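Local coordinates for protein CSE1 (Thermus thermophilus, PDB 4AN8) that serves as the CasA (Cse1) subunit of the type I-E CRISPR Cascade complex and takes part in selecting foreign DNA for bacterial adaptive immunity, at residues 58-63 with 201-206; 207-212 with 322-327. All blocks are in the same frame, centred on the assembly; numbering follows the deposited sequence. Where two conformers were deposited one is given.

Interaction 1 of 2, residues 58-63 with 201-206; sequences RLLLAV and ETLLLN
Asn206, whose CB rests against Leu61 of the facing helix, has its amide nitrogen gripped by two carbonyls. ND2 donates to Thr202 O one turn back, 2.9 Å away and nearly straight at 169°, and also to Pro194 O, which lies outside the two segments. The Thr202 oxygen is in the plane of the Asn206 amide, although ND2 stands above the plane of that carbonyl. The same oxygen receives a second, weak bond from the backbone N of Asn206, which also donates to Leu203 O at 3.0 Å. The amide is thereby folded back on its own helix, and CB is left to meet Leu61.

The side chains meet across the contact through carbon atoms, with one methyl, Leu61 CD2, also packed on the carbonyl oxygen Leu203 O. Segments 58-63 and 201-206 cross at -69° with their axes 10.5 Å apart, and Leu61 sits where the backbones come closest. Its CB does not point straight at the other helix; CG lies anti to the carbonyl carbon (chi1 -67°), and the two methyls reach over separately. CD1 touches Asn206 CB at 3.9 Å, while CD2 lies 3.8 Å from Leu203 O and 4.1 Å from Leu203 CD2. That Leu203 methyl also meets Leu60 CB at 4.1 Å, and so fits between two consecutive leucines. Leu36 of helix 32-37 touches both Leu60 and Leu203.

No hydrogen bond links the segments: Asn206 ND2 and backbone N are engaged within their own helix, ND2 also with Pro194, so attraction across this buried contact is mainly dispersive and hydrophobic.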
# COMPACT_ATOMS: atom_id res chain seq x y z
N ARG A 58 -2.32 -3.89 -9.53
CA ARG A 58 -3.48 -4.75 -9.21
C ARG A 58 -4.35 -5.03 -10.45
O ARG A 58 -4.85 -6.14 -10.61
CB ARG A 58 -4.33 -4.19 -8.05
CG ARG A 58 -3.56 -4.09 -6.73
CD ARG A 58 -4.17 -3.06 -5.75
NE ARG A 58 -5.50 -3.47 -5.29
CZ ARG A 58 -5.71 -4.38 -4.35
NH1 ARG A 58 -4.69 -4.99 -3.77
NH2 ARG A 58 -6.96 -4.71 -4.00
N LEU A 59 -4.51 -4.04 -11.31
CA LEU A 59 -5.17 -4.24 -12.59
C LEU A 59 -4.40 -5.26 -13.48
O LEU A 59 -4.99 -6.20 -14.03
CB LEU A 59 -5.35 -2.91 -13.31
CG LEU A 59 -6.02 -3.00 -14.69
CD1 LEU A 59 -7.38 -3.70 -14.61
CD2 LEU A 59 -6.17 -1.60 -15.34
N LEU A 60 -3.08 -5.10 -13.60
CA LEU A 60 -2.28 -6.03 -14.38
C LEU A 60 -2.39 -7.45 -13.83
O LEU A 60 -2.55 -8.41 -14.59
CB LEU A 60 -0.80 -5.63 -14.43
CG LEU A 60 -0.56 -4.32 -15.20
CD1 LEU A 60 0.92 -4.02 -15.26
CD2 LEU A 60 -1.18 -4.37 -16.60
N LEU A 61 -2.28 -7.58 -12.50
CA LEU A 61 -2.43 -8.87 -11.83
C LEU A 61 -3.82 -9.50 -12.07
O LEU A 61 -3.92 -10.70 -12.27
CB LEU A 61 -2.18 -8.73 -10.34
CG LEU A 61 -0.73 -8.37 -10.02
CD1 LEU A 61 -0.63 -7.73 -8.61
CD2 LEU A 61 0.15 -9.61 -10.14
N ALA A 62 -4.87 -8.68 -12.03
CA ALA A 62 -6.21 -9.17 -12.29
C ALA A 62 -6.23 -9.80 -13.68
O ALA A 62 -6.66 -10.94 -13.84
CB ALA A 62 -7.24 -8.03 -12.23
N VAL A 63 -5.74 -9.06 -14.67
CA VAL A 63 -5.69 -9.58 -16.02
C VAL A 63 -4.88 -10.89 -16.12
O VAL A 63 -5.34 -11.85 -16.74
CB VAL A 63 -5.16 -8.55 -17.04
CG1 VAL A 63 -5.04 -9.20 -18.39
CG2 VAL A 63 -6.11 -7.33 -17.12
N GLU A 201 9.55 -9.37 -13.11
CA GLU A 201 9.84 -9.97 -11.80
C GLU A 201 8.82 -9.51 -10.77
O GLU A 201 8.31 -10.31 -9.97
CB GLU A 201 11.26 -9.63 -11.34
CG GLU A 201 12.34 -10.23 -12.24
CD GLU A 201 13.79 -9.93 -11.79
OE1 GLU A 201 14.02 -9.18 -10.82
OE2 GLU A 201 14.70 -10.46 -12.43
N THR A 202 8.52 -8.21 -10.80
CA THR A 202 7.60 -7.65 -9.83
C THR A 202 6.22 -8.31 -9.95
O THR A 202 5.70 -8.83 -8.96
CB THR A 202 7.52 -6.12 -9.94
OG1 THR A 202 8.80 -5.57 -9.61
CG2 THR A 202 6.45 -5.55 -8.97
N LEU A 203 5.65 -8.33 -11.14
CA LEU A 203 4.40 -9.08 -11.34
C LEU A 203 4.52 -10.53 -10.84
O LEU A 203 3.64 -11.00 -10.12
CB LEU A 203 3.96 -9.06 -12.82
CG LEU A 203 3.56 -7.66 -13.28
CD1 LEU A 203 3.16 -7.64 -14.74
CD2 LEU A 203 2.42 -7.05 -12.41
N LEU A 204 5.59 -11.23 -11.19
CA LEU A 204 5.77 -12.61 -10.72
C LEU A 204 5.82 -12.75 -9.17
O LEU A 204 5.28 -13.72 -8.61
CB LEU A 204 7.03 -13.24 -11.33
CG LEU A 204 6.98 -13.53 -12.84
CD1 LEU A 204 8.37 -13.89 -13.39
CD2 LEU A 204 5.96 -14.63 -13.16
N LEU A 205 6.48 -11.79 -8.51
CA LEU A 205 6.59 -11.77 -7.07
C LEU A 205 5.25 -11.50 -6.38
O LEU A 205 5.11 -11.74 -5.19
CB LEU A 205 7.64 -10.75 -6.62
CG LEU A 205 9.09 -11.08 -6.98
CD1 LEU A 205 9.96 -9.84 -6.98
CD2 LEU A 205 9.64 -12.15 -6.05
N ASN A 206 4.26 -11.02 -7.14
CA ASN A 206 2.94 -10.73 -6.58
C ASN A 206 1.86 -11.68 -7.10
O ASN A 206 0.70 -11.55 -6.72
CB ASN A 206 2.52 -9.28 -6.86
CG ASN A 206 3.29 -8.28 -6.01
OD1 ASN A 206 2.85 -7.92 -4.92
ND2 ASN A 206 4.46 -7.86 -6.50

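Interaction 2 of 2, residues 207-212 with 322-327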
# COMPACT_ATOMS: atom_id res chain seq x y z
N LEU A 207 2.27 -12.62 -7.95
CA LEU A 207 1.31 -13.59 -8.52
C LEU A 207 1.11 -14.79 -7.62
O LEU A 207 1.58 -15.88 -7.93
CB LEU A 207 1.73 -14.07 -9.90
CG LEU A 207 1.38 -13.19 -11.10
CD1 LEU A 207 1.97 -13.82 -12.35
CD2 LEU A 207 -0.11 -13.06 -11.23
N VAL A 208 0.40 -14.57 -6.52
CA VAL A 208 0.08 -15.60 -5.55
C VAL A 208 -0.80 -16.69 -6.18
O VAL A 208 -1.71 -16.39 -6.97
CB VAL A 208 -0.63 -14.93 -4.34
CG1 VAL A 208 -1.02 -15.97 -3.26
CG2 VAL A 208 0.28 -13.81 -3.77
N PRO A 209 -0.51 -17.97 -5.85
CA PRO A 209 -1.26 -19.09 -6.43
C PRO A 209 -2.74 -18.82 -6.39
O PRO A 209 -3.27 -18.40 -5.35
CB PRO A 209 -0.87 -20.28 -5.54
CG PRO A 209 0.62 -19.96 -5.22
CD PRO A 209 0.69 -18.42 -5.10
N TYR A 210 -3.38 -19.04 -7.52
CA TYR A 210 -4.76 -18.63 -7.72
C TYR A 210 -5.53 -19.71 -8.44
O TYR A 210 -4.97 -20.37 -9.32
CB TYR A 210 -4.75 -17.38 -8.59
CG TYR A 210 -6.12 -16.89 -9.05
CD1 TYR A 210 -6.95 -16.19 -8.19
CD2 TYR A 210 -6.54 -17.08 -10.37
CE1 TYR A 210 -8.18 -15.73 -8.60
CE2 TYR A 210 -7.77 -16.61 -10.80
CZ TYR A 210 -8.59 -15.93 -9.91
OH TYR A 210 -9.81 -15.45 -10.31
N THR A 211 -6.79 -19.90 -8.05
CA THR A 211 -7.77 -20.62 -8.85
C THR A 211 -8.96 -19.70 -9.16
O THR A 211 -9.39 -18.94 -8.30
CB THR A 211 -8.28 -21.88 -8.13
OG1 THR A 211 -8.49 -21.59 -6.75
CG2 THR A 211 -7.26 -22.99 -8.23
N PRO A 212 -9.47 -19.75 -10.40
CA PRO A 212 -10.50 -18.81 -10.87
C PRO A 212 -11.90 -18.99 -10.28
O PRO A 212 -12.73 -18.08 -10.43
CB PRO A 212 -10.55 -19.04 -12.39
CG PRO A 212 -9.95 -20.36 -12.60
CD PRO A 212 -8.95 -20.58 -11.49
N LEU A 322 3.67 -11.17 0.18
CA LEU A 322 4.97 -11.25 0.88
C LEU A 322 5.32 -12.71 1.19
O LEU A 322 6.45 -13.14 1.03
CB LEU A 322 4.96 -10.40 2.16
CG LEU A 322 6.21 -10.48 3.06
CD1 LEU A 322 7.45 -10.11 2.27
CD2 LEU A 322 6.10 -9.60 4.30
N GLU A 323 4.33 -13.50 1.59
CA GLU A 323 4.57 -14.93 1.80
C GLU A 323 5.03 -15.57 0.50
O GLU A 323 5.98 -16.34 0.48
CB GLU A 323 3.34 -15.63 2.35
CG GLU A 323 3.59 -17.06 2.79
CD GLU A 323 2.40 -17.69 3.52
OE1 GLU A 323 1.29 -17.11 3.48
OE2 GLU A 323 2.56 -18.77 4.14
N HIS A 324 4.35 -15.24 -0.60
CA HIS A 324 4.67 -15.81 -1.92
C HIS A 324 6.05 -15.35 -2.42
O HIS A 324 6.85 -16.17 -2.87
CB HIS A 324 3.56 -15.44 -2.91
CG HIS A 324 3.94 -15.60 -4.35
ND1 HIS A 324 3.97 -16.82 -4.99
CD2 HIS A 324 4.28 -14.69 -5.29
CE1 HIS A 324 4.31 -16.65 -6.25
NE2 HIS A 324 4.50 -15.36 -6.46
N ALA A 325 6.34 -14.06 -2.32
CA ALA A 325 7.63 -13.54 -2.75
C ALA A 325 8.76 -14.21 -1.95
O ALA A 325 9.77 -14.65 -2.52
CB ALA A 325 7.70 -12.02 -2.59
N GLU A 326 8.58 -14.29 -0.64
CA GLU A 326 9.58 -14.93 0.23
C GLU A 326 9.86 -16.36 -0.24
O GLU A 326 11.02 -16.73 -0.43
CB GLU A 326 9.10 -14.91 1.68
CG GLU A 326 10.22 -14.92 2.71
CD GLU A 326 10.51 -16.30 3.27
OE1 GLU A 326 9.88 -17.29 2.83
OE2 GLU A 326 11.38 -16.40 4.16
N ASN A 327 8.81 -17.15 -0.44
CA ASN A 327 8.97 -18.52 -0.92
C ASN A 327 9.67 -18.57 -2.29
O ASN A 327 10.65 -19.29 -2.48
CB ASN A 327 7.60 -19.21 -0.97
CG ASN A 327 7.68 -20.64 -1.44
OD1 ASN A 327 7.11 -21.00 -2.48
ND2 ASN A 327 8.38 -21.49 -0.67
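Segment 207-212 has no regular secondary structure and is extended from Val208 to Thr211 (psi between 132° and 142°), whereas 322-327 is one and a half turns of helix. The backbones come closest at Val208 and His324, with CA atoms 5.9 Å apart, and His324 alone on the helix makes the contacts.

Its CB points at the loop, and CG lies anti to the backbone N (chi1 163°), which carries the imidazole out to the Leu207-Val208 peptide. Val208 CA lies over one face, 4.1 Å from the ring centroid and near its normal, a CH-pi contact. Leu207 O stands over that face too, 3.3 Å from CE1, displaced toward the ring's rim; its angle to NE2 is too poor for a hydrogen bond. NE2 instead donates to Leu204 O, in the last turn of helix 199-206. Alongside, Val208 CG2 packs on His324 CB at 3.8 Å, and Pro209 CD approaches His324 ND1 obliquely at 3.7 Å.

Val77 of helix 74-83 also touches His324. The end of the Leu207 side chain leads away from the His324 helix and packs on Leu61, Leu64 and His65 of helix 50-67 and on Trp80 of helix 74-83; Arg241 of helix 241-245 hydrogen-bonds to the carbonyls of Val208 and Pro209.

From the N terminus, helix 50-67 comes first; interaction 1 closes a loop of 137 residues by bringing helix 199-206 back to it. Residue 207 follows at once, and interaction 2 closes a second loop, of 109 residues, which contains strands 235-237, 250-256 and 261-273 of the mixed sheet and ends at helix 320-333. The two loops are in series, neither nested nor crossing. Their centres lie 10 Å apart and the contacts touch: Leu61 CD2 is 3.6 Å from Leu207 CD2, and Leu205 O is 3.1 Å from His324 CD2. Helix 199-206 and its exit thus join helix 50-67 to helix 320-333, all ahead of the C-terminal helices.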